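Local structure of D-psicose 3-epimerase (Agrobacterium tumefaciens, 2HK0) at residues Y27-H32 against P265-G270; A36-Y41 against A57-E62; G155-A160 against K195-V200. The protein catalyses the reversible epimerisation of ketohexose sugars at C3, interconverting D-fructose and D-psicose, with a metal ion playing a pivotal role. One frame throughout, in Å; residues are numbered along the deposited sequence.

Contact 1. Residues Y27-H32 against P265-G270; sequences YSYWEH and PFVKTG
Y29 and P265 bring together two loops of the TIM barrel, one following strand 22-26 and the other strand 260-263, neighbouring strands that close the barrel. This is the buried, closely packed part of the contact: the Y29 side chain crosses the proline at about a right angle, and its ring packs on CB and CG of P265. With CG anti to the backbone N (chi1 164°), CE1 of the same ring also reaches V267, 4.1 Å from its CG2. The phenol runs on past both residues to hydrogen-bond the carbonyl O of M292, on helix 289-307. Farther along, S28 CB sits 4.3 Å from CE1 of the F266 ring. Water 1 bridges the two backbones, donating to Y29 O at 2.8 Å and accepting from V267 N at 2.9 Å.

Toward H32 and G270 the loops open to solvent. K268 CB meets the edge of the imidazole, 3.7 Å from H32 CE1, before the lysine chain bends at chi2 and carries NZ away to S284 OG and the carbonyl of A287. Water 2 lies in the plane of the H32 ring, 3.0 Å from ND1, with K268 O (2.8 Å) and G270 O (2.6 Å) as acceptors within its reach. The two loops thus meet through apolar contact inside and through water at backbone atoms and the H32 imidazole; water supplies the polar links between the two segments.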
loop_
_atom_site.group_PDB
_atom_site.type_symbol
_atom_site.label_atom_id
_atom_site.label_comp_id
_atom_site.label_asym_id
_atom_site.label_seq_id
_atom_site.Cartn_x
_atom_site.Cartn_y
_atom_site.Cartn_z
ATOM N N TYR A 27 25.282 14.562 4.811
ATOM C CA TYR A 27 25.559 15.894 4.246
ATOM C C TYR A 27 25.787 15.974 2.727
ATOM O O TYR A 27 25.555 17.026 2.132
ATOM C CB TYR A 27 26.732 16.568 4.986
ATOM C CG TYR A 27 28.069 16.209 4.407
ATOM C CD1 TYR A 27 28.602 14.934 4.587
ATOM C CD2 TYR A 27 28.756 17.109 3.589
ATOM C CE1 TYR A 27 29.781 14.553 3.962
ATOM C CE2 TYR A 27 29.950 16.741 2.960
ATOM C CZ TYR A 27 30.449 15.461 3.152
ATOM O OH TYR A 27 31.611 15.079 2.536
ATOM N N SER A 28 26.216 14.881 2.099
ATOM C CA SER A 28 26.435 14.876 0.643
ATOM C C SER A 28 25.170 15.184 -0.181
ATOM O O SER A 28 25.223 15.351 -1.407
ATOM C CB SER A 28 27.012 13.538 0.192
ATOM O OG SER A 28 28.368 13.437 0.576
ATOM N N TYR A 29 24.037 15.228 0.498
ATOM C CA TYR A 29 22.762 15.578 -0.125
ATOM C C TYR A 29 22.911 16.943 -0.827
ATOM O O TYR A 29 22.342 17.181 -1.883
ATOM C CB TYR A 29 21.715 15.695 0.980
ATOM C CG TYR A 29 20.428 16.407 0.629
ATOM C CD1 TYR A 29 19.518 15.852 -0.272
ATOM C CD2 TYR A 29 20.062 17.569 1.297
ATOM C CE1 TYR A 29 18.264 16.431 -0.481
ATOM C CE2 TYR A 29 18.825 18.159 1.097
ATOM C CZ TYR A 29 17.922 17.586 0.214
ATOM O OH TYR A 29 16.668 18.158 0.060
ATOM N N TRP A 30 23.692 17.828 -0.220
ATOM C CA TRP A 30 23.911 19.182 -0.741
ATOM C C TRP A 30 25.111 19.326 -1.692
ATOM O O TRP A 30 25.369 20.425 -2.189
ATOM C CB TRP A 30 24.094 20.157 0.434
ATOM C CG TRP A 30 22.827 20.494 1.196
ATOM C CD1 TRP A 30 21.862 21.387 0.824
ATOM C CD2 TRP A 30 22.397 19.943 2.450
ATOM N NE1 TRP A 30 20.861 21.428 1.760
ATOM C CE2 TRP A 30 21.162 20.548 2.769
ATOM C CE3 TRP A 30 22.934 18.991 3.331
ATOM C CZ2 TRP A 30 20.450 20.232 3.936
ATOM C CZ3 TRP A 30 22.230 18.676 4.489
ATOM C CH2 TRP A 30 20.999 19.297 4.779
ATOM N N GLU A 31 25.832 18.243 -1.968
ATOM C CA GLU A 31 27.003 18.345 -2.841
ATOM C C GLU A 31 26.942 17.514 -4.117
ATOM O O GLU A 31 25.999 16.743 -4.326
ATOM C CB GLU A 31 28.261 17.965 -2.061
ATOM C CG GLU A 31 28.567 18.874 -0.880
ATOM C CD GLU A 31 28.961 20.288 -1.312
ATOM O OE1 GLU A 31 29.554 20.434 -2.403
ATOM O OE2 GLU A 31 28.688 21.246 -0.557
ATOM N N HIS A 32 27.965 17.676 -4.964
ATOM C CA HIS A 32 28.065 16.948 -6.229
ATOM C C HIS A 32 29.338 16.120 -6.252
ATOM O O HIS A 32 29.512 15.256 -7.103
ATOM C CB HIS A 32 28.110 17.919 -7.410
ATOM C CG HIS A 32 26.940 18.842 -7.477
ATOM N ND1 HIS A 32 25.640 18.390 -7.549
ATOM C CD2 HIS A 32 26.869 20.195 -7.468
ATOM C CE1 HIS A 32 24.819 19.425 -7.581
ATOM N NE2 HIS A 32 25.539 20.532 -7.532
ATOM N N PRO A 265 19.279 11.146 0.976
ATOM C CA PRO A 265 18.758 11.492 -0.345
ATOM C C PRO A 265 19.809 11.926 -1.364
ATOM O O PRO A 265 20.776 12.608 -1.042
ATOM C CB PRO A 265 17.736 12.586 -0.031
ATOM C CG PRO A 265 18.358 13.295 1.162
ATOM C CD PRO A 265 19.059 12.224 1.965
ATOM N N PHE A 266 19.606 11.503 -2.601
ATOM C CA PHE A 266 20.503 11.854 -3.697
ATOM C C PHE A 266 19.566 12.248 -4.844
ATOM O O PHE A 266 19.007 11.385 -5.532
ATOM C CB PHE A 266 21.368 10.647 -4.087
ATOM C CG PHE A 266 22.428 10.280 -3.059
ATOM C CD1 PHE A 266 23.543 11.097 -2.862
ATOM C CD2 PHE A 266 22.330 9.092 -2.327
ATOM C CE1 PHE A 266 24.556 10.734 -1.947
ATOM C CE2 PHE A 266 23.323 8.717 -1.417
ATOM C CZ PHE A 266 24.446 9.543 -1.223
ATOM N N VAL A 267 19.398 13.553 -5.035
ATOM C CA VAL A 267 18.495 14.066 -6.042
ATOM C C VAL A 267 19.151 15.005 -7.079
ATOM O O VAL A 267 18.466 15.528 -7.957
ATOM C CB VAL A 267 17.310 14.811 -5.358
ATOM C CG1 VAL A 267 16.543 13.849 -4.410
ATOM C CG2 VAL A 267 17.834 16.008 -4.576
ATOM N N LYS A 268 20.464 15.200 -6.986
ATOM C CA LYS A 268 21.176 16.071 -7.922
ATOM C C LYS A 268 22.091 15.339 -8.905
ATOM O O LYS A 268 22.902 14.497 -8.513
ATOM C CB LYS A 268 21.998 17.103 -7.144
ATOM C CG LYS A 268 21.152 18.139 -6.400
ATOM C CD LYS A 268 20.421 19.068 -7.375
ATOM C CE LYS A 268 19.636 20.166 -6.632
ATOM N NZ LYS A 268 19.026 21.202 -7.547
ATOM N N THR A 269 21.955 15.672 -10.190
ATOM C CA THR A 269 22.780 15.065 -11.230
ATOM C C THR A 269 24.131 15.754 -11.243
ATOM O O THR A 269 24.282 16.842 -10.684
ATOM C CB THR A 269 22.222 15.298 -12.641
ATOM O OG1 THR A 269 22.373 16.689 -12.965
ATOM C CG2 THR A 269 20.754 14.907 -12.730
ATOM N N GLY A 270 25.104 15.124 -11.899
ATOM C CA GLY A 270 26.430 15.713 -12.022
ATOM C C GLY A 270 27.472 15.405 -10.957
ATOM O O GLY A 270 27.160 15.047 -9.816
HETATM O O HOH W 1 21.360 15.363 -3.818
HETATM O O HOH W 2 25.445 15.374 -7.929
#

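Contact 2. Residues A36-Y41 against A57-E62; sequences AKFGPY and AHHINE
K37 and H59 mark the closest backbone approach, their CA atoms 7.1 Å apart, at the C-terminal end of two adjacent TIM-barrel strands. The 36-41 segment is extended through A36 and K37, then turns at F38 into helix 39-47; the 57-62 segment is a short, weakly bonded helical turn directly after strand 52-56. Between them the packing is carried by F38, H59 and I60. F38 holds its CG between the backbone N and the carbonyl carbon (chi1 67°), which swings the ring toward the turn. H59 CB then meets that ring edge-on, 3.9 Å from F38 CE2, while the same CE2 lies 4.0 Å from CG1 of I60, whose side chain crosses the phenylalanine at about a right angle. V55 and I71 touch F38 from strand 52-56 and helix 65-77.

The imidazole of H59 slides past F38 in the opposite direction and ends beside the 36-41 backbone. Its NE2 comes within 3.0 Å of A36 O, but at a poor angle; the bond goes instead to W34 O, and A36 O is taken by the hydroxyl of Y27. K37 CA covers one face of the H59 ring, and H58 CE1 lies 3.2 Å above the other, offset toward the rim.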
loop_
_atom_site.group_PDB
_atom_site.type_symbol
_atom_site.label_atom_id
_atom_site.label_comp_id
_atom_site.label_asym_id
_atom_site.label_seq_id
_atom_site.Cartn_x
_atom_site.Cartn_y
_atom_site.Cartn_z
ATOM N N ALA A 36 33.836 17.269 -1.225
ATOM C CA ALA A 36 33.384 18.450 -0.493
ATOM C C ALA A 36 33.489 18.205 1.016
ATOM O O ALA A 36 33.008 17.188 1.517
ATOM C CB ALA A 36 31.949 18.786 -0.873
ATOM N N LYS A 37 34.125 19.131 1.732
ATOM C CA LYS A 37 34.297 19.008 3.180
ATOM C C LYS A 37 32.987 19.163 3.941
ATOM O O LYS A 37 32.137 19.981 3.582
ATOM C CB LYS A 37 35.302 20.039 3.686
ATOM C CG LYS A 37 36.718 19.788 3.206
ATOM C CD LYS A 37 37.674 20.828 3.778
ATOM C CE LYS A 37 39.083 20.618 3.266
ATOM N NZ LYS A 37 39.915 21.840 3.491
ATOM N N PHE A 38 32.841 18.395 5.017
ATOM C CA PHE A 38 31.614 18.423 5.809
ATOM C C PHE A 38 31.609 19.455 6.945
ATOM O O PHE A 38 30.563 19.753 7.519
ATOM C CB PHE A 38 31.332 17.008 6.356
ATOM C CG PHE A 38 32.339 16.528 7.371
ATOM C CD1 PHE A 38 32.282 16.963 8.692
ATOM C CD2 PHE A 38 33.341 15.640 7.007
ATOM C CE1 PHE A 38 33.215 16.517 9.643
ATOM C CE2 PHE A 38 34.278 15.190 7.943
ATOM C CZ PHE A 38 34.214 15.630 9.265
ATOM N N GLY A 39 32.772 20.017 7.252
ATOM C CA GLY A 39 32.872 20.999 8.324
ATOM C C GLY A 39 31.744 22.006 8.457
ATOM O O GLY A 39 31.096 22.061 9.505
ATOM N N PRO A 40 31.473 22.818 7.417
ATOM C CA PRO A 40 30.404 23.833 7.435
ATOM C C PRO A 40 29.007 23.245 7.622
ATOM O O PRO A 40 28.087 23.924 8.079
ATOM C CB PRO A 40 30.544 24.515 6.071
ATOM C CG PRO A 40 31.999 24.346 5.760
ATOM C CD PRO A 40 32.250 22.910 6.167
ATOM N N TYR A 41 28.848 21.978 7.259
ATOM C CA TYR A 41 27.548 21.331 7.386
ATOM C C TYR A 41 27.127 21.021 8.814
ATOM O O TYR A 41 25.934 20.890 9.090
ATOM C CB TYR A 41 27.529 20.070 6.520
ATOM C CG TYR A 41 27.408 20.443 5.068
ATOM C CD1 TYR A 41 26.162 20.748 4.517
ATOM C CD2 TYR A 41 28.536 20.593 4.270
ATOM C CE1 TYR A 41 26.044 21.194 3.206
ATOM C CE2 TYR A 41 28.426 21.049 2.953
ATOM C CZ TYR A 41 27.180 21.343 2.432
ATOM O OH TYR A 41 27.058 21.780 1.138
ATOM N N ALA A 57 33.804 8.747 6.355
ATOM C CA ALA A 57 35.046 8.483 7.070
ATOM C C ALA A 57 36.349 8.886 6.383
ATOM O O ALA A 57 37.262 9.377 7.052
ATOM C CB ALA A 57 35.111 7.016 7.456
ATOM N N HIS A 58 36.445 8.702 5.066
ATOM C CA HIS A 58 37.677 9.038 4.349
ATOM C C HIS A 58 38.107 10.490 4.567
ATOM O O HIS A 58 39.301 10.780 4.696
ATOM C CB HIS A 58 37.548 8.726 2.843
ATOM C CG HIS A 58 37.037 9.867 2.017
ATOM N ND1 HIS A 58 35.745 10.339 2.109
ATOM C CD2 HIS A 58 37.649 10.628 1.078
ATOM C CE1 HIS A 58 35.581 11.340 1.261
ATOM N NE2 HIS A 58 36.722 11.535 0.623
ATOM N N HIS A 59 37.140 11.398 4.612
ATOM C CA HIS A 59 37.430 12.808 4.847
ATOM C C HIS A 59 38.148 12.963 6.178
ATOM O O HIS A 59 39.087 13.747 6.315
ATOM C CB HIS A 59 36.137 13.620 4.913
ATOM C CG HIS A 59 35.685 14.155 3.593
ATOM N ND1 HIS A 59 36.441 15.038 2.852
ATOM C CD2 HIS A 59 34.548 13.948 2.889
ATOM C CE1 HIS A 59 35.788 15.351 1.747
ATOM N NE2 HIS A 59 34.636 14.704 1.746
ATOM N N ILE A 60 37.684 12.206 7.160
ATOM C CA ILE A 60 38.231 12.251 8.504
ATOM C C ILE A 60 39.721 11.907 8.601
ATOM O O ILE A 60 40.442 12.497 9.405
ATOM C CB ILE A 60 37.397 11.334 9.423
ATOM C CG1 ILE A 60 35.949 11.836 9.426
ATOM C CG2 ILE A 60 37.971 11.309 10.827
ATOM C CD1 ILE A 60 34.984 11.001 10.243
ATOM N N ASN A 61 40.187 10.979 7.771
ATOM C CA ASN A 61 41.590 10.578 7.798
ATOM C C ASN A 61 42.558 11.631 7.270
ATOM O O ASN A 61 43.771 11.475 7.388
ATOM C CB ASN A 61 41.790 9.283 7.011
ATOM C CG ASN A 61 41.203 8.083 7.719
ATOM O OD1 ASN A 61 41.152 8.048 8.942
ATOM N ND2 ASN A 61 40.772 7.088 6.955
ATOM N N GLU A 62 42.027 12.702 6.698
ATOM C CA GLU A 62 42.884 13.741 6.144
ATOM C C GLU A 62 43.050 14.968 7.020
ATOM O O GLU A 62 43.933 15.793 6.775
ATOM C CB GLU A 62 42.374 14.152 4.762
ATOM C CG GLU A 62 42.606 13.073 3.717
ATOM C CD GLU A 62 43.943 12.373 3.919
ATOM O OE1 GLU A 62 44.978 13.073 4.014
ATOM O OE2 GLU A 62 43.959 11.120 3.990
#

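Contact 3. Residues G155-A160 against K195-V200; sequences GIADFA and KNNVKV
The amide of N197 faces helix 142-162 with both ends in use: ND2 gives a hydrogen bond to A157 O, and OD1 receives water 3. Near the other flat group, the carboxylate of D158, K195 NZ approaches OD1 from the syn side but 34° out of the plane. This is the N-terminal side of a TIM barrel, where the type I turn from K195 to V198 leads into strand 198-203 and lies against the helix that precedes strand 166-170.

The ND2 bond to A157 O is 3.0 Å long and fairly straight, 156° at the hydrogen, with the carbonyl only 15° out of the amide plane. ND2 also bonds I165 O, so a carbonyl within the helix (A157) and one just after it (I165) hold one amide nitrogen and fix which way the group is turned. At OD1 of the same amide, water 3 donates at 2.9 Å and also donates to D158 OD1, tying amide to carboxylate.

K195 bends at chi2 and lies across A157, with CG 3.5 Å from the alanine CB, before NZ reaches the carboxylate. The salt bridge is uneven: NZ is 3.0 Å from D158 OD1, while its bond to OD2 is weak. A157 CB packs under the lysine, and V198 CG2 completes the apolar floor, 4.0 Å from A157 CB.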
loop_
_atom_site.group_PDB
_atom_site.type_symbol
_atom_site.label_atom_id
_atom_site.label_comp_id
_atom_site.label_asym_id
_atom_site.label_seq_id
_atom_site.Cartn_x
_atom_site.Cartn_y
_atom_site.Cartn_z
ATOM N N GLY A 155 37.955 -9.738 13.075
ATOM C CA GLY A 155 39.287 -9.255 13.416
ATOM C C GLY A 155 39.500 -7.784 13.735
ATOM O O GLY A 155 40.572 -7.422 14.229
ATOM N N ILE A 156 38.537 -6.911 13.430
ATOM C CA ILE A 156 38.707 -5.497 13.768
ATOM C C ILE A 156 37.693 -5.095 14.836
ATOM O O ILE A 156 37.742 -3.978 15.369
ATOM C CB ILE A 156 38.499 -4.546 12.539
ATOM C CG1 ILE A 156 37.149 -4.829 11.866
ATOM C CG2 ILE A 156 39.631 -4.710 11.542
ATOM C CD1 ILE A 156 36.678 -3.692 10.966
ATOM N N ALA A 157 36.780 -6.009 15.164
ATOM C CA ALA A 157 35.731 -5.711 16.134
ATOM C C ALA A 157 36.213 -5.261 17.507
ATOM O O ALA A 157 35.689 -4.285 18.066
ATOM C CB ALA A 157 34.797 -6.914 16.284
ATOM N N ASP A 158 37.191 -5.974 18.064
ATOM C CA ASP A 158 37.693 -5.624 19.387
ATOM C C ASP A 158 38.333 -4.236 19.382
ATOM O O ASP A 158 38.184 -3.476 20.337
ATOM C CB ASP A 158 38.703 -6.671 19.877
ATOM C CG ASP A 158 38.053 -8.023 20.200
ATOM O OD1 ASP A 158 36.806 -8.103 20.320
ATOM O OD2 ASP A 158 38.805 -9.014 20.356
ATOM N N PHE A 159 39.048 -3.910 18.306
ATOM C CA PHE A 159 39.688 -2.602 18.205
ATOM C C PHE A 159 38.603 -1.524 18.256
ATOM O O PHE A 159 38.724 -0.545 18.985
ATOM C CB PHE A 159 40.497 -2.516 16.897
ATOM C CG PHE A 159 41.378 -1.299 16.802
ATOM C CD1 PHE A 159 40.869 -0.088 16.356
ATOM C CD2 PHE A 159 42.728 -1.376 17.154
ATOM C CE1 PHE A 159 41.686 1.044 16.254
ATOM C CE2 PHE A 159 43.557 -0.256 17.060
ATOM C CZ PHE A 159 43.031 0.962 16.606
ATOM N N ALA A 160 37.529 -1.724 17.494
ATOM C CA ALA A 160 36.420 -0.770 17.485
ATOM C C ALA A 160 35.769 -0.717 18.869
ATOM O O ALA A 160 35.448 0.356 19.383
ATOM C CB ALA A 160 35.373 -1.190 16.444
ATOM N N LYS A 195 30.326 -10.955 17.550
ATOM C CA LYS A 195 30.866 -9.870 18.353
ATOM C C LYS A 195 29.715 -8.979 18.788
ATOM O O LYS A 195 28.808 -8.681 18.006
ATOM C CB LYS A 195 31.891 -9.086 17.544
ATOM C CG LYS A 195 33.162 -9.885 17.199
ATOM C CD LYS A 195 34.045 -10.079 18.422
ATOM C CE LYS A 195 35.347 -10.798 18.067
ATOM N NZ LYS A 195 36.273 -10.842 19.237
ATOM N N ASN A 196 29.740 -8.568 20.046
ATOM C CA ASN A 196 28.678 -7.731 20.592
ATOM C C ASN A 196 28.522 -6.366 19.947
ATOM O O ASN A 196 27.439 -5.785 20.003
ATOM C CB ASN A 196 28.879 -7.536 22.089
ATOM C CG ASN A 196 28.870 -8.841 22.843
ATOM O OD1 ASN A 196 28.074 -9.735 22.542
ATOM N ND2 ASN A 196 29.749 -8.962 23.834
ATOM N N ASN A 197 29.588 -5.845 19.343
ATOM C CA ASN A 197 29.503 -4.519 18.740
ATOM C C ASN A 197 29.415 -4.517 17.215
ATOM O O ASN A 197 29.757 -3.518 16.577
ATOM C CB ASN A 197 30.689 -3.647 19.207
ATOM C CG ASN A 197 32.026 -4.164 18.703
ATOM O OD1 ASN A 197 32.282 -5.366 18.710
ATOM N ND2 ASN A 197 32.885 -3.253 18.268
ATOM N N VAL A 198 28.984 -5.636 16.630
ATOM C CA VAL A 198 28.809 -5.724 15.182
ATOM C C VAL A 198 27.305 -5.915 15.018
ATOM O O VAL A 198 26.714 -6.839 15.587
ATOM C CB VAL A 198 29.600 -6.893 14.560
ATOM C CG1 VAL A 198 29.303 -6.988 13.066
ATOM C CG2 VAL A 198 31.120 -6.655 14.764
ATOM N N LYS A 199 26.699 -5.016 14.245
ATOM C CA LYS A 199 25.259 -4.972 14.046
ATOM C C LYS A 199 24.853 -4.974 12.574
ATOM O O LYS A 199 25.679 -4.759 11.676
ATOM C CB LYS A 199 24.718 -3.683 14.683
ATOM C CG LYS A 199 25.099 -3.475 16.150
ATOM C CD LYS A 199 24.369 -4.468 17.038
ATOM C CE LYS A 199 24.936 -4.491 18.460
ATOM N NZ LYS A 199 24.967 -3.136 19.056
ATOM N N VAL A 200 23.564 -5.193 12.338
ATOM C CA VAL A 200 23.037 -5.190 10.986
ATOM C C VAL A 200 22.544 -3.784 10.687
ATOM O O VAL A 200 22.067 -3.080 11.582
ATOM C CB VAL A 200 21.848 -6.172 10.825
ATOM C CG1 VAL A 200 21.246 -6.040 9.433
ATOM C CG2 VAL A 200 22.333 -7.612 11.024
HETATM O O HOH W 3 34.111 -6.731 20.423
#

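Contacts 1 and 2 lie at the C-terminal ends of barrel strands and share the chain that follows strand 22-26; they touch directly, through Y27 and E31 of the first. Contact 3 sits across the chain's centre from contact 1, with nearest atoms about 17 Å apart, and joins a helix to the entry of a strand. It adds direct polar links, a hydrogen bond from a side-chain amide and a salt bridge at the solvent-exposed side, to apolar packing on buried alanine. Contact 2 is mostly buried and apolar, its histidine paired outside the two segments. Contact 1 grades from buried aromatic packing to an exposed edge, and water supplies its polar links.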